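Local atomic coordinates of bradyzoite surface antigen BSR4 (Toxoplasma gondii, PDB entry 2JKS), a protein that is a surface antigen of the bradyzoite stage, seen to bind zinc in the crystal, of the SAG1-related family, whose members are thought to take part in host-cell attachment. Residues V89-L94 and K132-G137. Residues are numbered along the deposited sequence; the frame is centred on the assembly and turned at random.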
loop_
_atom_site.group_PDB
_atom_site.type_symbol
_atom_site.label_atom_id
_atom_site.label_comp_id
_atom_site.label_asym_id
_atom_site.label_seq_id
_atom_site.Cartn_x
_atom_site.Cartn_y
_atom_site.Cartn_z
ATOM N N VAL A 89 -1.405 15.587 6.154
ATOM C CA VAL A 89 -2.330 14.450 6.237
ATOM C C VAL A 89 -1.898 13.591 7.430
ATOM O O VAL A 89 -0.770 13.711 7.876
ATOM C CB VAL A 89 -2.312 13.614 4.913
ATOM C CG1 VAL A 89 -2.788 14.483 3.738
ATOM C CG2 VAL A 89 -0.886 13.052 4.600
ATOM N N THR A 90 -2.760 12.706 7.936
ATOM C CA THR A 90 -2.282 11.751 8.923
ATOM C C THR A 90 -1.709 10.547 8.143
ATOM O O THR A 90 -2.001 10.397 6.928
ATOM C CB THR A 90 -3.374 11.354 9.927
ATOM O OG1 THR A 90 -4.381 10.587 9.257
ATOM C CG2 THR A 90 -3.994 12.632 10.547
ATOM N N LEU A 91 -0.857 9.743 8.782
ATOM C CA LEU A 91 -0.289 8.578 8.072
ATOM C C LEU A 91 -1.368 7.558 7.772
ATOM O O LEU A 91 -1.418 7.005 6.679
ATOM C CB LEU A 91 0.809 7.884 8.879
ATOM C CG LEU A 91 2.244 8.252 8.547
ATOM C CD1 LEU A 91 3.119 7.416 9.452
ATOM C CD2 LEU A 91 2.579 8.037 7.055
ATOM N N LYS A 92 -2.246 7.335 8.739
ATOM C CA LYS A 92 -3.323 6.376 8.545
ATOM C C LYS A 92 -4.191 6.758 7.350
ATOM O O LYS A 92 -4.644 5.889 6.625
ATOM C CB LYS A 92 -4.137 6.168 9.825
ATOM C CG LYS A 92 -5.328 7.054 9.959
ATOM C CD LYS A 92 -6.163 6.738 11.207
ATOM C CE LYS A 92 -6.934 5.427 11.111
ATOM N NZ LYS A 92 -7.902 5.321 9.986
ATOM N N ASP A 93 -4.369 8.057 7.120
ATOM C CA ASP A 93 -5.104 8.539 5.956
ATOM C C ASP A 93 -4.325 8.407 4.653
ATOM O O ASP A 93 -4.891 8.000 3.658
ATOM C CB ASP A 93 -5.542 9.985 6.143
ATOM C CG ASP A 93 -6.788 10.123 7.009
ATOM O OD1 ASP A 93 -7.444 9.094 7.304
ATOM O OD2 ASP A 93 -7.100 11.268 7.392
ATOM N N LEU A 94 -3.039 8.759 4.645
ATOM C CA LEU A 94 -2.195 8.589 3.456
ATOM C C LEU A 94 -2.098 7.102 3.094
ATOM O O LEU A 94 -2.219 6.742 1.932
ATOM C CB LEU A 94 -0.790 9.160 3.671
ATOM C CG LEU A 94 0.204 9.039 2.491
ATOM C CD1 LEU A 94 -0.254 9.749 1.238
ATOM C CD2 LEU A 94 1.508 9.581 2.863
ATOM N N LYS A 132 3.017 4.508 -1.825
ATOM C CA LYS A 132 2.825 5.819 -1.233
ATOM C C LYS A 132 4.148 6.542 -0.993
ATOM O O LYS A 132 5.213 5.928 -0.836
ATOM C CB LYS A 132 2.067 5.728 0.109
ATOM C CG LYS A 132 0.728 4.966 0.071
ATOM C CD LYS A 132 -0.356 5.766 -0.673
ATOM C CE LYS A 132 -1.639 4.932 -0.734
ATOM N NZ LYS A 132 -2.677 5.711 -1.469
ATOM N N ALA A 133 4.050 7.859 -0.889
ATOM C CA ALA A 133 5.161 8.704 -0.477
ATOM C C ALA A 133 4.666 9.833 0.425
ATOM O O ALA A 133 3.564 10.384 0.228
ATOM C CB ALA A 133 5.865 9.284 -1.716
ATOM N N PHE A 134 5.494 10.221 1.375
ATOM C CA PHE A 134 5.222 11.428 2.160
ATOM C C PHE A 134 6.523 12.149 2.383
ATOM O O PHE A 134 7.595 11.641 1.997
ATOM C CB PHE A 134 4.511 11.081 3.499
ATOM C CG PHE A 134 5.370 10.287 4.492
ATOM C CD1 PHE A 134 6.305 10.953 5.314
ATOM C CD2 PHE A 134 5.219 8.904 4.613
ATOM C CE1 PHE A 134 7.074 10.281 6.205
ATOM C CE2 PHE A 134 5.998 8.180 5.570
ATOM C CZ PHE A 134 6.913 8.893 6.362
ATOM N N VAL A 135 6.417 13.330 2.993
ATOM C CA VAL A 135 7.553 14.235 3.225
ATOM C C VAL A 135 7.461 14.715 4.703
ATOM O O VAL A 135 6.368 15.001 5.241
ATOM C CB VAL A 135 7.564 15.463 2.196
ATOM C CG1 VAL A 135 8.396 16.636 2.709
ATOM C CG2 VAL A 135 8.108 15.058 0.822
ATOM N N VAL A 136 8.614 14.759 5.341
ATOM C CA VAL A 136 8.815 15.378 6.651
ATOM C C VAL A 136 10.130 16.168 6.483
ATOM O O VAL A 136 10.871 15.990 5.503
ATOM C CB VAL A 136 8.880 14.325 7.851
ATOM C CG1 VAL A 136 7.514 13.581 8.087
ATOM C CG2 VAL A 136 10.032 13.263 7.629
ATOM N N GLY A 137 10.419 17.047 7.423
ATOM C CA GLY A 137 11.610 17.859 7.297
ATOM C C GLY A 137 11.915 18.555 8.604
ATOM O O GLY A 137 11.134 18.471 9.546
#
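Leu-91 and Leu-94, three residues apart on the short helix 91-95, press against Phe-134 of strand 132-141 and show how a short helix can be seated on the beta sandwich of an SRS domain by apolar contacts. On the helix side Leu-94 supplies most of the packing. Its CG stands anti to the backbone N (chi1 180°), which sends the side chain to the strand, where CD2 lies 3.4 Å from Phe-134 CB, and the two side chains cross at about a right angle. Leu-91 comes to the ring farther out, its CD2 being 3.7 Å from Phe-134 CD2. Leu-120 of strand 116-121, in the other sheet, touches both Leu-91 and Phe-134, so the cluster bridges the two layers of the sandwich.

The helix start is held by its own polar bonds. Thr-90 is the N-cap: its OG1 accepts a weak bond from Asp-93 N at 3.3 Å, while its carbonyl O takes Leu-94 N at 3.0 Å in the first helical turn.

Lys-132, at the start of the strand, makes the third contact. Bent at chi2 (-72°), its chain passes the Leu-94 carbonyl, and NZ goes on to hydrogen-bond Glu-96 OE1. Glu-96 binds zinc together with Asp-205, so the ammonium group lies beside a metal site and may help balance its acidic ligands. On the way there, Lys-132 CE rests 3.3 Å from Leu-94 O.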